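Local coordinates for protein FAD-linked sulfhydryl oxidase ERV1 (Arabidopsis thaliana, PDB 2HJ3) that catalyses FAD-dependent oxidation of thiols to disulfides with oxygen, forming hydrogen peroxide, and supports import and folding of small cysteine-containing proteins in the mitochondrial intermembrane space, at residues A[35-38]-A[39-43]; A[71-74]-A[75-78]. All coordinates share one frame; numbering follows the deposited sequence.

Interaction 1 of 2, residues A[35-38]-A[39-43]; sequences QQKK and DVKEL. With SO4 (sulfate ion), chain H; SO4 (sulfate ion), chain J.
Lys41 lies alongside Lys37, one turn apart on helix 34-50, and the two side chains point the same way. The turn is built by backbone bonds from i+4 amides, including Lys41 N to Lys37 O at 3.2 Å. The Lys41 chain starts over that same carbonyl, with Lys41 CB facing its oxygen loosely. Lys41 CG sits beside its own backbone N (chi1 -62°), which brings it to 3.3 Å from Lys37 O. Lys41 CD also faces this oxygen, more loosely. Lys41 CE packs against Lys37 CE at 3.8 Å. At the tip, Lys41 NZ lies 3.2 Å from Lys37 CE and donates a hydrogen bond to O1 of a sulfate, also at 3.2 Å. Lys37 NZ is 4.1 Å from Lys41 NZ. With an alanine in place of Lys37, the Lys41 chain would probably lose its methylene neighbour and its end could turn more freely.

On another side of the helix, Gln35 CG touches Asp39 OD2 at 3.7 Å. The amide and carboxylate planes are 30° apart. Asp39 OD1 forms a salt bridge with Arg49 of the second subunit. Lys38 runs out extended to another sulfate and makes a weak bond, Lys38 NZ to O2 at 3.4 Å. The chemistry is mixed: the buried aspartate pairs across the dimer interface, while the tips of Lys38 and Lys41 each bind a sulfate, probably from the crystallisation liquor, consistent with a positive surface.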
loop_
_atom_site.group_PDB
_atom_site.type_symbol
_atom_site.label_atom_id
_atom_site.label_comp_id
_atom_site.label_asym_id
_atom_site.label_seq_id
_atom_site.Cartn_x
_atom_site.Cartn_y
_atom_site.Cartn_z
ATOM N N GLN A 35 3.091 -0.026 18.362
ATOM C CA GLN A 35 2.541 -0.820 17.271
ATOM C C GLN A 35 2.562 -0.066 15.940
ATOM O O GLN A 35 2.893 -0.635 14.900
ATOM C CB GLN A 35 1.108 -1.265 17.593
ATOM C CG GLN A 35 0.604 -2.361 16.657
ATOM C CD GLN A 35 -0.853 -2.723 16.891
ATOM O OE1 GLN A 35 -1.730 -1.855 16.669
ATOM N NE2 GLN A 35 -1.117 -3.881 17.294
ATOM N N GLN A 36 2.199 1.209 15.968
ATOM C CA GLN A 36 2.201 2.002 14.748
ATOM C C GLN A 36 3.604 2.038 14.147
ATOM O O GLN A 36 3.772 2.003 12.931
ATOM C CB GLN A 36 1.713 3.419 15.040
ATOM C CG GLN A 36 0.297 3.457 15.556
ATOM C CD GLN A 36 -0.128 4.841 15.985
ATOM O OE1 GLN A 36 0.526 5.418 16.885
ATOM N NE2 GLN A 36 -1.120 5.349 15.425
ATOM N N LYS A 37 4.611 2.086 15.012
ATOM C CA LYS A 37 5.997 2.112 14.569
ATOM C C LYS A 37 6.314 0.771 13.917
ATOM O O LYS A 37 6.908 0.708 12.839
ATOM C CB LYS A 37 6.914 2.365 15.768
ATOM C CG LYS A 37 8.372 2.608 15.402
ATOM C CD LYS A 37 9.213 3.034 16.608
ATOM C CE LYS A 37 10.681 3.238 16.214
ATOM N NZ LYS A 37 11.558 3.688 17.344
ATOM N N LYS A 38 5.889 -0.301 14.574
ATOM C CA LYS A 38 6.107 -1.660 14.087
ATOM C C LYS A 38 5.414 -1.937 12.748
ATOM O O LYS A 38 5.987 -2.569 11.859
ATOM C CB LYS A 38 5.608 -2.646 15.139
ATOM C CG LYS A 38 5.684 -4.103 14.753
ATOM C CD LYS A 38 5.070 -4.947 15.862
ATOM C CE LYS A 38 5.311 -6.433 15.655
ATOM N NZ LYS A 38 4.821 -7.222 16.832
ATOM N N ASP A 39 4.182 -1.464 12.598
ATOM C CA ASP A 39 3.454 -1.699 11.355
ATOM C C ASP A 39 4.094 -0.981 10.179
ATOM O O ASP A 39 4.213 -1.544 9.092
ATOM C CB ASP A 39 1.991 -1.270 11.496
ATOM C CG ASP A 39 1.248 -2.096 12.526
ATOM O OD1 ASP A 39 1.711 -3.219 12.819
ATOM O OD2 ASP A 39 0.202 -1.629 13.027
ATOM N N VAL A 40 4.505 0.261 10.403
ATOM C CA VAL A 40 5.143 1.042 9.363
ATOM C C VAL A 40 6.389 0.331 8.854
ATOM O O VAL A 40 6.610 0.234 7.653
ATOM C CB VAL A 40 5.527 2.446 9.883
ATOM C CG1 VAL A 40 6.649 3.034 9.041
ATOM C CG2 VAL A 40 4.330 3.351 9.820
ATOM N N LYS A 41 7.205 -0.168 9.770
ATOM C CA LYS A 41 8.414 -0.868 9.365
ATOM C C LYS A 41 8.087 -2.178 8.684
ATOM O O LYS A 41 8.735 -2.549 7.707
ATOM C CB LYS A 41 9.309 -1.123 10.571
ATOM C CG LYS A 41 9.775 0.148 11.246
ATOM C CD LYS A 41 10.729 -0.138 12.380
ATOM C CE LYS A 41 11.088 1.149 13.110
ATOM N NZ LYS A 41 11.888 0.905 14.353
ATOM N N GLU A 42 7.083 -2.882 9.193
ATOM C CA GLU A 42 6.695 -4.157 8.600
ATOM C C GLU A 42 6.135 -3.925 7.196
ATOM O O GLU A 42 6.373 -4.713 6.277
ATOM C CB GLU A 42 5.663 -4.856 9.490
ATOM C CG GLU A 42 5.206 -6.240 9.000
ATOM C CD GLU A 42 6.364 -7.204 8.714
ATOM O OE1 GLU A 42 7.385 -7.151 9.434
ATOM O OE2 GLU A 42 6.242 -8.030 7.778
ATOM N N LEU A 43 5.403 -2.830 7.037
ATOM C CA LEU A 43 4.821 -2.473 5.749
ATOM C C LEU A 43 5.914 -2.288 4.699
ATOM O O LEU A 43 5.793 -2.771 3.576
ATOM C CB LEU A 43 4.001 -1.185 5.884
ATOM C CG LEU A 43 3.518 -0.540 4.580
ATOM C CD1 LEU A 43 2.606 -1.497 3.828
ATOM C CD2 LEU A 43 2.790 0.754 4.888
HETATM S S SO4 H . 1.277 -7.089 14.933
HETATM O O1 SO4 H . 0.757 -6.830 13.569
HETATM O O2 SO4 H . 2.236 -8.218 14.891
HETATM O O3 SO4 H . 1.964 -5.878 15.439
HETATM O O4 SO4 H . 0.143 -7.428 15.825
HETATM S S SO4 J . 15.055 -1.288 14.254
HETATM O O1 SO4 J . 14.494 -0.540 13.108
HETATM O O2 SO4 J . 16.466 -1.628 13.973
HETATM O O3 SO4 J . 14.974 -0.447 15.467
HETATM O O4 SO4 J . 14.285 -2.535 14.477
#

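Interaction 2 of 2, residues A[71-74]-A[75-78]; sequences AGSQ and EEFS
Ser73 and Glu76 are brought together by their first torsions. Ser73 OG stands between its backbone N and carbonyl carbon (chi1 62°). Glu76 CG lies beside its own backbone N (chi1 -53°). These settings bring Ser73 OG to 3.4 Å from Glu76 CG. Ser73 is the N-cap of helix 74-91, and its backbone is nearly fully extended. Beyond CG the Glu76 chain runs straight back over the loop, and Glu76 OE1 comes to 3.0 Å from Gly72 N. The carboxylate thus lies near the start of the helix, where the helix dipole would probably favour its negative charge.

A water joins the cap to the first turn. It accepts a bond from Glu75 N at 3.0 Å and makes a weak one with Ser73 OG at 3.3 Å. An early helix amide, which has no earlier helix carbonyl to use, is satisfied in this way. The main-chain pattern then begins with Phe77 N to Ser73 O at 3.0 Å, a nearly straight bond. Ser78 N bonds to Gln74 O at 3.0 Å. Ser78 OG appears to bond to the same carbonyl, but its place in the model is less sure. The Gln74 chain bends at its second torsion, and NE2 donates to Ala25 O.

This N-terminal cap ends the loop that follows helix 54-66. Ala25 lies on helix 10-27, so the Gln74 amide ties the first turn to that helix. Tyr28, just past its end, bonds through OH to Ala71 O, and its ring meets that of Phe77 with the planes about 60° apart. Ala71 and Phe77 also rest against helix 34-50, which places the cap at a junction of three helices of the bundle.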
loop_
_atom_site.group_PDB
_atom_site.type_symbol
_atom_site.label_atom_id
_atom_site.label_comp_id
_atom_site.label_asym_id
_atom_site.label_seq_id
_atom_site.Cartn_x
_atom_site.Cartn_y
_atom_site.Cartn_z
ATOM N N ALA A 71 10.900 5.542 11.585
ATOM C CA ALA A 71 9.509 5.665 12.011
ATOM C C ALA A 71 9.326 6.273 13.389
ATOM O O ALA A 71 8.255 6.154 13.986
ATOM C CB ALA A 71 8.836 4.297 11.957
ATOM N N GLY A 72 10.356 6.945 13.881
ATOM C CA GLY A 72 10.280 7.545 15.199
ATOM C C GLY A 72 9.204 8.595 15.352
ATOM O O GLY A 72 8.735 8.836 16.462
ATOM N N SER A 73 8.817 9.226 14.248
ATOM C CA SER A 73 7.787 10.263 14.283
ATOM C C SER A 73 7.348 10.651 12.874
ATOM O O SER A 73 7.923 10.193 11.883
ATOM C CB SER A 73 8.305 11.506 15.011
ATOM O OG SER A 73 9.417 12.073 14.331
ATOM N N GLN A 74 6.332 11.503 12.796
ATOM C CA GLN A 74 5.796 11.952 11.517
ATOM C C GLN A 74 6.860 12.603 10.640
ATOM O O GLN A 74 6.927 12.341 9.436
ATOM C CB GLN A 74 4.639 12.933 11.755
ATOM C CG GLN A 74 3.782 13.271 10.528
ATOM C CD GLN A 74 4.442 14.251 9.568
ATOM O OE1 GLN A 74 5.073 15.220 9.987
ATOM N NE2 GLN A 74 4.276 14.016 8.279
ATOM N N GLU A 75 7.705 13.434 11.239
ATOM C CA GLU A 75 8.743 14.116 10.477
ATOM C C GLU A 75 9.797 13.166 9.928
ATOM O O GLU A 75 10.186 13.279 8.767
ATOM C CB GLU A 75 9.422 15.191 11.324
ATOM C CG GLU A 75 10.155 16.223 10.482
ATOM C CD GLU A 75 10.998 17.179 11.307
ATOM O OE1 GLU A 75 10.485 17.712 12.316
ATOM O OE2 GLU A 75 12.173 17.403 10.932
ATOM N N GLU A 76 10.256 12.223 10.744
ATOM C CA GLU A 76 11.279 11.282 10.289
ATOM C C GLU A 76 10.761 10.355 9.195
ATOM O O GLU A 76 11.484 10.030 8.257
ATOM C CB GLU A 76 11.798 10.429 11.458
ATOM C CG GLU A 76 12.274 11.220 12.667
ATOM C CD GLU A 76 12.831 10.330 13.764
ATOM O OE1 GLU A 76 12.410 9.158 13.854
ATOM O OE2 GLU A 76 13.680 10.801 14.545
ATOM N N PHE A 77 9.510 9.924 9.317
ATOM C CA PHE A 77 8.915 9.022 8.336
ATOM C C PHE A 77 8.645 9.752 7.017
ATOM O O PHE A 77 8.971 9.245 5.951
ATOM C CB PHE A 77 7.632 8.414 8.912
ATOM C CG PHE A 77 7.054 7.309 8.073
ATOM C CD1 PHE A 77 7.888 6.396 7.430
ATOM C CD2 PHE A 77 5.676 7.180 7.922
ATOM C CE1 PHE A 77 7.356 5.371 6.647
ATOM C CE2 PHE A 77 5.136 6.160 7.143
ATOM C CZ PHE A 77 5.975 5.255 6.503
ATOM N N SER A 78 8.067 10.949 7.097
ATOM C CA SER A 78 7.793 11.757 5.906
ATOM C C SER A 78 9.078 11.995 5.135
ATOM O O SER A 78 9.131 11.804 3.922
ATOM C CB SER A 78 7.243 13.128 6.282
ATOM O OG SER A 78 6.117 13.025 7.111
HETATM O O HOH W 1 7.581 14.748 13.936
#

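How the interactions relate
Interaction 1 comes first along the chain, and the centres of the two contacts are 12 Å apart. They touch through a small, mostly nonpolar patch. Val40 CG1 packs on Phe77 CE1 at 3.4 Å and on Ala71 CB at 3.9 Å. A lysine stem adds to it: Lys41 CE lies 4.0 Å from Ala71 CB. Lys37 CG also reaches the carbonyl oxygen Ala71 O at 3.8 Å. Helix 34-50 is thus joined to the start of helix 74-91. Interaction 2 is nearer the cofactor: the Ser78 side chain is about 8 Å from FAD and about 6 Å from that of Cys82, an FAD-binding residue. In interaction 1 the Val40 side chain is about 13 Å from FAD.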